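Putative cytochrome P450 154A1 (Streptomyces coelicolor, PDB 1ODO) is a putative bacterial cytochrome P450, a haem protein of mostly helical fold whose iron here carries 4-phenyl-1H-imidazole. Local coordinates at residues D162-F167 with A242-T247. Numbering follows the deposited sequence. Where two conformers were deposited one is given.
Sequences DRRDGF and AGYETT. With HEM (protoporphyrin IX containing Fe), chain B; PIM (4-phenyl-1H-imidazole), chain C.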
ATOM      1  N   ASP A 162      10.525 -21.899   3.307  1.00 27.19           N
ATOM      2  CA  ASP A 162       9.902 -22.398   4.530  1.00 28.79           C
ATOM      3  C   ASP A 162       9.529 -21.333   5.563  1.00 27.42           C
ATOM      4  O   ASP A 162       9.006 -21.655   6.630  1.00 27.84           O
ATOM      5  CB  ASP A 162      10.804 -23.455   5.181  1.00 32.79           C
ATOM      6  CG  ASP A 162      12.064 -22.861   5.789  1.00 37.21           C
ATOM      7  OD1 ASP A 162      12.786 -22.122   5.087  1.00 38.88           O
ATOM      8  OD2 ASP A 162      12.338 -23.144   6.975  1.00 41.90           O
ATOM      9  N   ARG A 163       9.796 -20.070   5.250  1.00 24.72           N
ATOM     10  CA  ARG A 163       9.475 -18.988   6.171  1.00 22.43           C
ATOM     11  C   ARG A 163       8.503 -17.981   5.570  1.00 20.38           C
ATOM     12  O   ARG A 163       8.077 -17.046   6.244  1.00 19.70           O
ATOM     13  CB  ARG A 163      10.753 -18.263   6.595  1.00 23.10           C
ATOM     14  CG  ARG A 163      11.658 -19.090   7.491  1.00 25.92           C
ATOM     15  CD  ARG A 163      12.933 -18.344   7.855  1.00 27.50           C
ATOM     16  NE  ARG A 163      13.708 -19.082   8.849  1.00 28.80           N
ATOM     17  CZ  ARG A 163      13.325 -19.259  10.109  1.00 31.05           C
ATOM     18  NH1 ARG A 163      12.176 -18.746  10.533  1.00 31.19           N
ATOM     19  NH2 ARG A 163      14.080 -19.960  10.944  1.00 31.87           N
ATOM     20  N   ARG A 164       8.135 -18.182   4.310  1.00 19.02           N
ATOM     21  CA  ARG A 164       7.217 -17.266   3.638  1.00 18.78           C
ATOM     22  C   ARG A 164       5.769 -17.247   4.127  1.00 19.37           C
ATOM     23  O   ARG A 164       5.170 -16.176   4.253  1.00 17.58           O
ATOM     24  CB  ARG A 164       7.261 -17.520   2.129  1.00 16.70           C
ATOM     25  CG  ARG A 164       8.639 -17.243   1.534  1.00 18.16           C
ATOM     26  CD  ARG A 164       8.666 -17.348   0.020  1.00 17.02           C
ATOM     27  NE  ARG A 164       9.996 -17.021  -0.485  1.00 16.69           N
ATOM     28  CZ  ARG A 164      10.313 -16.915  -1.772  1.00 18.61           C
ATOM     29  NH1 ARG A 164       9.393 -17.106  -2.708  1.00 18.40           N
ATOM     30  NH2 ARG A 164      11.558 -16.618  -2.122  1.00 16.97           N
ATOM     31  N   ASP A 165       5.201 -18.413   4.407  1.00 19.35           N
ATOM     32  CA  ASP A 165       3.819 -18.458   4.876  1.00 21.84           C
ATOM     33  C   ASP A 165       3.626 -17.779   6.229  1.00 19.21           C
ATOM     34  O   ASP A 165       2.592 -17.160   6.479  1.00 18.21           O
ATOM     35  CB  ASP A 165       3.322 -19.906   4.963  1.00 26.59           C
ATOM     36  CG  ASP A 165       3.107 -20.533   3.599  1.00 30.61           C
ATOM     37  OD1 ASP A 165       2.469 -19.886   2.738  1.00 32.85           O
ATOM     38  OD2 ASP A 165       3.566 -21.677   3.387  1.00 34.64           O
ATOM     39  N   GLY A 166       4.630 -17.896   7.091  1.00 17.84           N
ATOM     40  CA  GLY A 166       4.564 -17.300   8.413  1.00 17.16           C
ATOM     41  C   GLY A 166       4.254 -15.815   8.522  1.00 17.46           C
ATOM     42  O   GLY A 166       3.717 -15.374   9.535  1.00 17.30           O
ATOM     43  N   PHE A 167       4.584 -15.039   7.494  1.00 15.57           N
ATOM     44  CA  PHE A 167       4.321 -13.603   7.531  1.00 15.63           C
ATOM     45  C   PHE A 167       2.910 -13.207   7.106  1.00 14.81           C
ATOM     46  O   PHE A 167       2.414 -12.159   7.502  1.00 16.72           O
ATOM     47  CB  PHE A 167       5.321 -12.855   6.640  1.00 14.34           C
ATOM     48  CG  PHE A 167       6.742 -12.917   7.126  1.00 15.06           C
ATOM     49  CD1 PHE A 167       7.639 -13.828   6.582  1.00 15.36           C
ATOM     50  CD2 PHE A 167       7.174 -12.076   8.146  1.00 15.59           C
ATOM     51  CE1 PHE A 167       8.953 -13.905   7.050  1.00 16.17           C
ATOM     52  CE2 PHE A 167       8.486 -12.145   8.625  1.00 18.11           C
ATOM     53  CZ  PHE A 167       9.375 -13.062   8.075  1.00 14.74           C
ATOM     54  N   ALA A 242       5.255  -4.406   3.094  1.00 14.47           N
ATOM     55  CA  ALA A 242       4.924  -3.742   1.840  1.00 15.51           C
ATOM     56  C   ALA A 242       4.798  -4.737   0.691  1.00 16.83           C
ATOM     57  O   ALA A 242       3.974  -4.562  -0.205  1.00 18.57           O
ATOM     58  CB  ALA A 242       5.982  -2.702   1.514  1.00 13.98           C
ATOM     59  N   GLY A 243       5.611  -5.786   0.717  1.00 17.05           N
ATOM     60  CA  GLY A 243       5.550  -6.776  -0.342  1.00 16.72           C
ATOM     61  C   GLY A 243       4.440  -7.801  -0.190  1.00 17.77           C
ATOM     62  O   GLY A 243       3.974  -8.365  -1.179  1.00 18.45           O
ATOM     63  N   TYR A 244       4.003  -8.041   1.043  1.00 17.12           N
ATOM     64  CA  TYR A 244       2.942  -9.014   1.304  1.00 18.67           C
ATOM     65  C   TYR A 244       1.497  -8.525   1.250  1.00 19.38           C
ATOM     66  O   TYR A 244       0.574  -9.328   1.089  1.00 20.30           O
ATOM     67  CB  TYR A 244       3.141  -9.648   2.679  1.00 16.78           C
ATOM     68  CG  TYR A 244       4.025 -10.870   2.712  1.00 15.39           C
ATOM     69  CD1 TYR A 244       5.390 -10.783   2.441  1.00 15.85           C
ATOM     70  CD2 TYR A 244       3.497 -12.111   3.054  1.00 13.40           C
ATOM     71  CE1 TYR A 244       6.207 -11.906   2.516  1.00 15.60           C
ATOM     72  CE2 TYR A 244       4.300 -13.235   3.129  1.00 14.77           C
ATOM     73  CZ  TYR A 244       5.652 -13.130   2.863  1.00 14.49           C
ATOM     74  OH  TYR A 244       6.442 -14.249   2.955  1.00 13.70           O
ATOM     75  N   GLU A 245       1.344  -7.210   1.349  0.61 17.94           N
ATOM     76  CA  GLU A 245       0.050  -6.552   1.311  0.61 17.42           C
ATOM     77  C   GLU A 245       0.150  -5.408   0.311  0.61 16.10           C
ATOM     78  O   GLU A 245       1.190  -5.205  -0.310  0.61 14.44           O
ATOM     79  CB  GLU A 245      -0.307  -6.001   2.693  0.61 19.66           C
ATOM     80  CG  GLU A 245      -1.170  -6.930   3.518  0.61 24.10           C
ATOM     81  CD  GLU A 245      -2.506  -7.192   2.860  0.61 26.98           C
ATOM     82  OE1 GLU A 245      -3.262  -6.223   2.646  0.61 30.59           O
ATOM     83  OE2 GLU A 245      -2.800  -8.363   2.550  0.61 30.49           O
ATOM     84  N   THR A 246      -0.945  -4.675   0.154  0.61 15.86           N
ATOM     85  CA  THR A 246      -1.004  -3.539  -0.759  0.61 14.22           C
ATOM     86  C   THR A 246      -1.002  -3.879  -2.251  0.61 13.65           C
ATOM     87  O   THR A 246      -2.000  -3.624  -2.925  0.61 11.50           O
ATOM     88  CB  THR A 246       0.124  -2.541  -0.455  0.61 14.72           C
ATOM     89  OG1 THR A 246       0.477  -2.634   0.931  0.61 12.76           O
ATOM     90  CG2 THR A 246      -0.354  -1.127  -0.718  0.61 14.13           C
ATOM     91  N   THR A 247       0.087  -4.421  -2.801  1.00 13.63           N
ATOM     92  CA  THR A 247       0.031  -4.732  -4.233  1.00 12.96           C
ATOM     93  C   THR A 247      -1.147  -5.660  -4.540  1.00 12.56           C
ATOM     94  O   THR A 247      -1.766  -5.565  -5.603  1.00 12.37           O
ATOM     95  CB  THR A 247       1.343  -5.365  -4.756  1.00 14.36           C
ATOM     96  OG1 THR A 247       2.431  -4.454  -4.545  1.00 13.47           O
ATOM     97  CG2 THR A 247       1.235  -5.644  -6.250  1.00 16.48           C
TER
HETATM   98  CHA HEM B1407       5.739   4.072   1.139  1.00 13.23           C
HETATM   99  CHB HEM B1407       7.813  -0.012  -0.347  1.00 10.62           C
HETATM  100  CHC HEM B1407       3.862  -1.097  -2.903  1.00 11.97           C
HETATM  101  CHD HEM B1407       1.800   2.970  -1.392  1.00 10.84           C
HETATM  102  C1A HEM B1407       6.670   3.077   0.960  1.00 11.83           C
HETATM  103  C2A HEM B1407       8.001   3.025   1.556  1.00 12.21           C
HETATM  104  C3A HEM B1407       8.577   1.885   1.147  1.00 12.56           C
HETATM  105  C4A HEM B1407       7.633   1.193   0.281  1.00 11.45           C
HETATM  106  CMA HEM B1407       9.978   1.357   1.504  1.00 12.77           C
HETATM  107  CAA HEM B1407       8.583   4.112   2.484  1.00 11.43           C
HETATM  108  CBA HEM B1407       9.194   5.262   1.662  1.00 13.19           C
HETATM  109  CGA HEM B1407       9.791   6.409   2.477  1.00 12.61           C
HETATM  110  O1A HEM B1407       9.178   6.699   3.564  1.00 11.97           O
HETATM  111  O2A HEM B1407      10.794   6.973   2.043  1.00 13.65           O
HETATM  112  C1B HEM B1407       6.928  -0.669  -1.161  1.00 10.88           C
HETATM  113  C2B HEM B1407       7.187  -1.954  -1.786  1.00 12.30           C
HETATM  114  C3B HEM B1407       6.075  -2.267  -2.511  1.00 12.00           C
HETATM  115  C4B HEM B1407       5.128  -1.188  -2.340  1.00 10.76           C
HETATM  116  CMB HEM B1407       8.489  -2.764  -1.622  1.00 12.41           C
HETATM  117  CAB HEM B1407       5.799  -3.515  -3.371  1.00 11.92           C
HETATM  118  CBB HEM B1407       6.709  -3.652  -4.603  1.00 17.57           C
HETATM  119  C1C HEM B1407       2.953  -0.065  -2.716  1.00 10.22           C
HETATM  120  C2C HEM B1407       1.616  -0.025  -3.328  1.00 10.85           C
HETATM  121  C3C HEM B1407       1.032   1.117  -2.900  1.00  9.99           C
HETATM  122  C4C HEM B1407       1.991   1.781  -2.041  1.00 10.72           C
HETATM  123  CMC HEM B1407       1.067  -1.141  -4.269  1.00  8.45           C
HETATM  124  CAC HEM B1407      -0.374   1.710  -3.185  1.00 10.21           C
HETATM  125  CBC HEM B1407      -0.837   1.729  -4.647  1.00  9.07           C
HETATM  126  C1D HEM B1407       2.672   3.630  -0.571  1.00 12.34           C
HETATM  127  C2D HEM B1407       2.411   4.880   0.105  1.00 12.80           C
HETATM  128  C3D HEM B1407       3.514   5.189   0.827  1.00 12.54           C
HETATM  129  C4D HEM B1407       4.475   4.135   0.589  1.00 13.26           C
HETATM  130  CMD HEM B1407       1.091   5.669   0.004  1.00 12.79           C
HETATM  131  CAD HEM B1407       3.684   6.412   1.742  1.00 16.04           C
HETATM  132  CBD HEM B1407       3.805   7.791   1.084  1.00 17.12           C
HETATM  133  CGD HEM B1407       3.892   8.804   2.207  1.00 16.08           C
HETATM  134  O1D HEM B1407       2.929   9.555   2.405  1.00 14.98           O
HETATM  135  O2D HEM B1407       4.936   8.779   2.898  1.00 17.29           O
HETATM  136  NA  HEM B1407       6.480   1.957   0.187  1.00 11.11           N
HETATM  137  NB  HEM B1407       5.657  -0.223  -1.509  1.00 10.62           N
HETATM  138  NC  HEM B1407       3.158   1.050  -1.942  1.00 10.01           N
HETATM  139  ND  HEM B1407       3.950   3.172  -0.262  1.00 11.20           N
HETATM  140 FE   HEM B1407       4.808   1.509  -0.887  1.00 11.03          FE
HETATM  141  N1  PIM C1408       2.912  -0.879   2.269  1.00 12.63           N
HETATM  142  C2  PIM C1408       3.128  -0.528   0.946  1.00 12.66           C
HETATM  143  N3  PIM C1408       3.952   0.394   0.917  1.00 14.45           N
HETATM  144  C4  PIM C1408       4.331   0.716   2.141  1.00 13.52           C
HETATM  145  C5  PIM C1408       3.691  -0.071   3.011  1.00 11.80           C
HETATM  146  C6  PIM C1408       3.754  -0.134   4.513  1.00 12.74           C
HETATM  147  C7  PIM C1408       3.485  -1.388   5.154  1.00 13.84           C
HETATM  148  C8  PIM C1408       3.544  -1.455   6.597  1.00 15.35           C
HETATM  149  C9  PIM C1408       3.866  -0.280   7.322  1.00 13.51           C
HETATM  150  C10 PIM C1408       4.132   0.957   6.677  1.00 14.94           C
HETATM  151  C11 PIM C1408       4.065   0.990   5.252  1.00 12.69           C
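Y244 lays one face of its ring against F167, whose CB sits 4.0 Å from the ring centroid in a CH-pi contact, displaced toward the CE2 rim. Beyond CB, the F167 ring turns its edge to that face in an offset edge-to-face pair, centroids 5.9 Å apart and planes at 62°, then runs on to L191, V194 and L195 of helix 181-204. The phenol hydroxyl ends the reach: Y244 OH donates a short 2.6 Å bond to R164 O, which lies near the ring plane. The C=O...O angle is 110°, well to the side of the C=O axis. The same oxygen also receives a weak bond from F167 N, at a kink in the helix, so the phenol is a second and much shorter donor. In the P450 fold, helix 229-244 corresponds to the first part of the long distal helix, interrupted beside the haem, so Y244 ties the distal side of the pocket to helix 161-175. R164 CB brushes Y244 OH at 3.5 Å, but the extended R164 chain leads away, and its NE is hydrogen-bonded to V159 O. Nearby, T246 and A242 line the pockets of haem and 4-phenyl-1H-imidazole, whose N3 binds the haem iron at 2.3 Å.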